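Local structure of uncharacterized protein (Bacillus thuringiensis serovar kurstaki, 4XE7) at residues S326-G330 against P331-N335; K276-F279 against M280-E283. The protein is a bacterial actin-like ParM protein, which probably polymerises into nucleotide-dependent filaments that help segregate plasmid DNA. All blocks are in the same frame, centred on the assembly; numbering follows the deposited sequence.

Contact 1: residues S326-G330 against P331-N335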
loop_
_atom_site.group_PDB
_atom_site.type_symbol
_atom_site.label_atom_id
_atom_site.label_comp_id
_atom_site.label_asym_id
_atom_site.label_seq_id
_atom_site.Cartn_x
_atom_site.Cartn_y
_atom_site.Cartn_z
ATOM N N SER A 326 -23.979 8.999 -8.506
ATOM C CA SER A 326 -24.810 10.128 -8.127
ATOM C C SER A 326 -24.035 11.055 -7.219
ATOM O O SER A 326 -23.578 10.654 -6.149
ATOM C CB SER A 326 -26.087 9.649 -7.440
ATOM O OG SER A 326 -26.648 10.676 -6.647
ATOM N N VAL A 327 -23.882 12.296 -7.657
ATOM C CA VAL A 327 -23.119 13.288 -6.911
ATOM C C VAL A 327 -24.059 14.226 -6.172
ATOM O O VAL A 327 -25.059 14.674 -6.741
ATOM C CB VAL A 327 -22.216 14.094 -7.855
ATOM C CG1 VAL A 327 -21.554 15.242 -7.122
ATOM C CG2 VAL A 327 -21.185 13.175 -8.502
ATOM N N LYS A 328 -23.762 14.504 -4.900
ATOM C CA LYS A 328 -24.507 15.518 -4.173
ATOM C C LYS A 328 -23.605 16.724 -3.971
ATOM O O LYS A 328 -22.523 16.605 -3.404
ATOM C CB LYS A 328 -25.011 14.996 -2.826
ATOM C CG LYS A 328 -26.074 15.897 -2.209
ATOM C CD LYS A 328 -26.569 15.409 -0.845
ATOM C CE LYS A 328 -25.700 15.920 0.306
ATOM N NZ LYS A 328 -26.327 15.700 1.646
ATOM N N TRP A 329 -24.041 17.871 -4.480
ATOM C CA TRP A 329 -23.334 19.130 -4.299
ATOM C C TRP A 329 -24.246 20.043 -3.469
ATOM O O TRP A 329 -25.253 20.572 -3.961
ATOM C CB TRP A 329 -22.974 19.755 -5.656
ATOM C CG TRP A 329 -22.006 20.892 -5.568
ATOM C CD1 TRP A 329 -21.355 21.329 -4.455
ATOM C CD2 TRP A 329 -21.582 21.738 -6.641
ATOM N NE1 TRP A 329 -20.540 22.392 -4.765
ATOM C CE2 TRP A 329 -20.672 22.672 -6.097
ATOM C CE3 TRP A 329 -21.883 21.803 -8.007
ATOM C CZ2 TRP A 329 -20.056 23.660 -6.876
ATOM C CZ3 TRP A 329 -21.281 22.797 -8.776
ATOM C CH2 TRP A 329 -20.372 23.704 -8.207
ATOM N N GLY A 330 -23.914 20.199 -2.192
ATOM C CA GLY A 330 -24.846 20.811 -1.262
ATOM C C GLY A 330 -26.097 19.956 -1.291
ATOM O O GLY A 330 -25.997 18.734 -1.270
ATOM N N PRO A 331 -27.279 20.586 -1.389
ATOM C CA PRO A 331 -28.540 19.845 -1.365
ATOM C C PRO A 331 -28.960 19.285 -2.725
ATOM O O PRO A 331 -30.007 18.631 -2.820
ATOM C CB PRO A 331 -29.534 20.901 -0.908
ATOM C CG PRO A 331 -29.003 22.154 -1.513
ATOM C CD PRO A 331 -27.502 22.040 -1.465
ATOM N N VAL A 332 -28.177 19.548 -3.764
ATOM C CA VAL A 332 -28.561 19.121 -5.109
ATOM C C VAL A 332 -27.893 17.804 -5.484
ATOM O O VAL A 332 -26.691 17.629 -5.276
ATOM C CB VAL A 332 -28.207 20.185 -6.170
ATOM C CG1 VAL A 332 -28.719 19.758 -7.564
ATOM C CG2 VAL A 332 -28.823 21.513 -5.782
ATOM N N LYS A 333 -28.676 16.881 -6.035
ATOM C CA LYS A 333 -28.127 15.614 -6.529
ATOM C C LYS A 333 -28.241 15.533 -8.049
ATOM O O LYS A 333 -29.261 15.903 -8.613
ATOM C CB LYS A 333 -28.842 14.421 -5.895
ATOM C CG LYS A 333 -28.364 14.039 -4.502
ATOM C CD LYS A 333 -29.138 12.814 -4.009
ATOM C CE LYS A 333 -28.385 12.036 -2.938
ATOM N NZ LYS A 333 -28.302 12.771 -1.649
ATOM N N GLU A 334 -27.183 15.061 -8.705
ATOM C CA GLU A 334 -27.196 14.861 -10.143
ATOM C C GLU A 334 -26.706 13.454 -10.481
ATOM O O GLU A 334 -25.705 12.959 -9.930
ATOM C CB GLU A 334 -26.331 15.913 -10.863
ATOM C CG GLU A 334 -26.983 17.293 -10.973
ATOM C CD GLU A 334 -28.057 17.388 -12.068
ATOM O OE1 GLU A 334 -28.191 16.447 -12.886
ATOM O OE2 GLU A 334 -28.770 18.416 -12.107
ATOM N N ASN A 335 -27.428 12.803 -11.380
ATOM C CA ASN A 335 -26.977 11.531 -11.933
ATOM C C ASN A 335 -25.937 11.797 -13.015
ATOM O O ASN A 335 -26.248 12.372 -14.069
ATOM C CB ASN A 335 -28.162 10.735 -12.493
ATOM C CG ASN A 335 -27.786 9.302 -12.853
ATOM O OD1 ASN A 335 -26.606 8.972 -12.993
ATOM N ND2 ASN A 335 -28.792 8.445 -13.001
#
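Lys328 and Lys333 lie across from each other in a tight antiparallel beta hairpin, strands 326-329 and 332-335 joined by a type II' turn from Trp329 to Val332. They form a non-hydrogen-bonded pair, and their aliphatic chains cross at an angle on the face that also carries Ser326 and Asn335. From its root, Lys328 CB packs against Lys333 CG at 3.9 Å. Its CG touches both Lys333 CG, 3.7 Å away, and the carbonyl oxygen of Val332. Lys328 CD comes within 3.3 Å of Lys333 NZ, which a bend at chi4 (70°) of its own chain puts there. Beyond CD, the Lys328 chain bends at chi3 (87°), turning CE and NZ. The two ammonium groups, Lys328 NZ and Lys333 NZ, stay 4.8 Å apart; their like charges would disfavour a closer approach, and the contact is made by the Lys328 stem against both the stem and the ammonium end of Lys333. On the other face, Val327, Trp329, Val332 and Glu334 are directed toward helices 265-279 and 283-289: the Trp329 ring meets Phe279 edge-to-face, and Glu334 OE2 accepts a hydrogen bond from Asn282. Two reciprocal pairs of backbone bonds hold the ladder. Val327 and Glu334 bond each other both ways in nearly straight bonds, and Trp329 N reaches Val332 O at 2.8 Å. Gly330, with its positive phi, and Pro331 fill the two corners of the turn, where the prolyl nitrogen has no hydrogen to give. Between the bonded pairs, CA-H...O contacts add to the ladder, with Lys333 CA 3.2 Å from Val327 O. The bond that closes the turn differs in geometry from its partner: Val332 N lies 3.1 Å from Trp329 O and stands above the plane of that carbonyl.

Contact 2: residues K276-F279 against M280-E283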
loop_
_atom_site.group_PDB
_atom_site.type_symbol
_atom_site.label_atom_id
_atom_site.label_comp_id
_atom_site.label_asym_id
_atom_site.label_seq_id
_atom_site.Cartn_x
_atom_site.Cartn_y
_atom_site.Cartn_z
ATOM N N LYS A 276 -18.933 19.214 -13.212
ATOM C CA LYS A 276 -19.278 20.590 -12.906
ATOM C C LYS A 276 -20.150 21.184 -14.010
ATOM O O LYS A 276 -21.153 21.853 -13.742
ATOM C CB LYS A 276 -18.037 21.445 -12.722
ATOM C CG LYS A 276 -18.428 22.909 -12.597
ATOM C CD LYS A 276 -17.421 23.757 -11.878
ATOM C CE LYS A 276 -17.920 25.204 -11.861
ATOM N NZ LYS A 276 -16.994 26.079 -11.121
ATOM N N GLU A 277 -19.759 20.929 -15.253
ATOM C CA GLU A 277 -20.472 21.469 -16.395
ATOM C C GLU A 277 -21.939 21.059 -16.333
ATOM O O GLU A 277 -22.838 21.850 -16.627
ATOM C CB GLU A 277 -19.805 20.985 -17.687
ATOM C CG GLU A 277 -20.405 21.516 -18.972
ATOM C CD GLU A 277 -19.618 21.071 -20.201
ATOM O OE1 GLU A 277 -18.518 20.496 -20.034
ATOM O OE2 GLU A 277 -20.104 21.297 -21.332
ATOM N N ARG A 278 -22.183 19.828 -15.897
ATOM C CA ARG A 278 -23.551 19.331 -15.809
ATOM C C ARG A 278 -24.359 19.916 -14.660
ATOM O O ARG A 278 -25.529 20.224 -14.839
ATOM C CB ARG A 278 -23.548 17.820 -15.715
ATOM C CG ARG A 278 -23.708 17.247 -17.089
ATOM C CD ARG A 278 -25.157 16.995 -17.423
ATOM N NE ARG A 278 -25.508 15.721 -16.844
ATOM C CZ ARG A 278 -25.108 14.564 -17.347
ATOM N NH1 ARG A 278 -24.385 14.539 -18.459
ATOM N NH2 ARG A 278 -25.447 13.435 -16.746
ATOM N N PHE A 279 -23.746 20.083 -13.494
ATOM C CA PHE A 279 -24.420 20.783 -12.412
ATOM C C PHE A 279 -24.787 22.197 -12.843
ATOM O O PHE A 279 -25.851 22.691 -12.486
ATOM C CB PHE A 279 -23.561 20.822 -11.141
ATOM C CG PHE A 279 -23.764 19.629 -10.249
ATOM C CD1 PHE A 279 -24.736 19.646 -9.260
ATOM C CD2 PHE A 279 -22.989 18.484 -10.404
ATOM C CE1 PHE A 279 -24.934 18.549 -8.430
ATOM C CE2 PHE A 279 -23.181 17.378 -9.576
ATOM C CZ PHE A 279 -24.164 17.413 -8.587
ATOM N N MET A 280 -23.935 22.833 -13.640
ATOM C CA MET A 280 -24.227 24.197 -14.076
ATOM C C MET A 280 -25.314 24.240 -15.154
ATOM O O MET A 280 -25.657 25.315 -15.643
ATOM C CB MET A 280 -22.948 24.899 -14.559
ATOM C CG MET A 280 -21.872 25.098 -13.428
ATOM S SD MET A 280 -22.480 25.943 -11.919
ATOM C CE MET A 280 -21.087 25.829 -10.819
ATOM N N GLU A 281 -25.889 23.091 -15.504
ATOM C CA GLU A 281 -27.096 23.085 -16.332
ATOM C C GLU A 281 -28.334 23.137 -15.436
ATOM O O GLU A 281 -29.416 23.524 -15.874
ATOM C CB GLU A 281 -27.152 21.847 -17.248
ATOM C CG GLU A 281 -25.971 21.734 -18.232
ATOM C CD GLU A 281 -25.931 20.388 -18.958
ATOM O OE1 GLU A 281 -26.864 19.582 -18.769
ATOM O OE2 GLU A 281 -24.962 20.127 -19.711
ATOM N N ASN A 282 -28.156 22.740 -14.179
ATOM C CA ASN A 282 -29.212 22.778 -13.176
ATOM C C ASN A 282 -29.556 24.214 -12.782
ATOM O O ASN A 282 -28.669 25.047 -12.593
ATOM C CB ASN A 282 -28.782 21.965 -11.952
ATOM C CG ASN A 282 -29.902 21.758 -10.950
ATOM O OD1 ASN A 282 -30.456 22.707 -10.423
ATOM N ND2 ASN A 282 -30.215 20.500 -10.667
ATOM N N GLU A 283 -30.848 24.507 -12.663
ATOM C CA GLU A 283 -31.292 25.881 -12.476
ATOM C C GLU A 283 -30.946 26.438 -11.084
ATOM O O GLU A 283 -30.720 27.631 -10.929
ATOM C CB GLU A 283 -32.799 25.989 -12.725
ATOM C CG GLU A 283 -33.203 25.776 -14.189
ATOM C CD GLU A 283 -32.658 26.855 -15.113
ATOM O OE1 GLU A 283 -32.528 28.016 -14.666
ATOM O OE2 GLU A 283 -32.348 26.542 -16.283
#
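Lys276 and Met280 meet across the C-terminal end of helix 265-279, where the last helical turn passes into a type I beta turn from Phe279 to Asn282. Their side chains run at a slant to each other. Lys276 is stretched out beyond CG, whereas Met280 folds at chi2 (-54°), which carries its methyl back to the lysine; Met280 CE lies 3.4 Å from Lys276 CE, a tight carbon pair. Beyond this point Lys276 NZ donates to the carbonyls of Glu292 and Glu294, which fix the far end of the chain. Arg278 and Glu281 form the second crossing pair. The carboxylate lies alongside the arginine methylenes, with Glu281 OE1 3.4 Å from Arg278 CD, and its plane is turned 35° from the guanidinium. Arg278 NE stays 4.5 Å from Glu281 OE1, beyond a salt bridge, and the bent arginine chain carries its guanidinium to Asp338, its salt-bridge partner, and to the carbonyl of Asn335. The Phe279 ring packs on Val327, Val332 and Glu334 of the hairpin and on Leu285. Along the backbone, Met280 N closes the last helical turn on Lys276 O at 3.0 Å. Glu281 N then bonds Arg278 O from above the carbonyl plane, a shorter three-residue step. Asn282 occupies the N-cap position of helix 283-289, its OD1 accepting from Ile284 N, while Asn282 CB rests 3.1 Å from Phe279 O. That same oxygen receives Asn282 N at 2.9 Å, and the N-H...O angle is a bent 140°.

Running from the N terminus, the chain reaches contact 2 first: 276-283 turns the end of helix 265-279 into helix 283-289. Helix 300-317 follows, and only then does the hairpin of contact 1 double back on itself at 330-331 before helix 337-362. Each contact therefore closes its own short local turn; they come in series, neither nesting nor crossing. In space their centres lie about 10 Å apart, and the two turns meet directly. Met280 CE packs on Trp329 CH2, and Phe279 CZ lies 3.4 Å from Val327 O. The hairpin is thus tied to the junction of helices 265-279 and 283-289, far from the chain's centre.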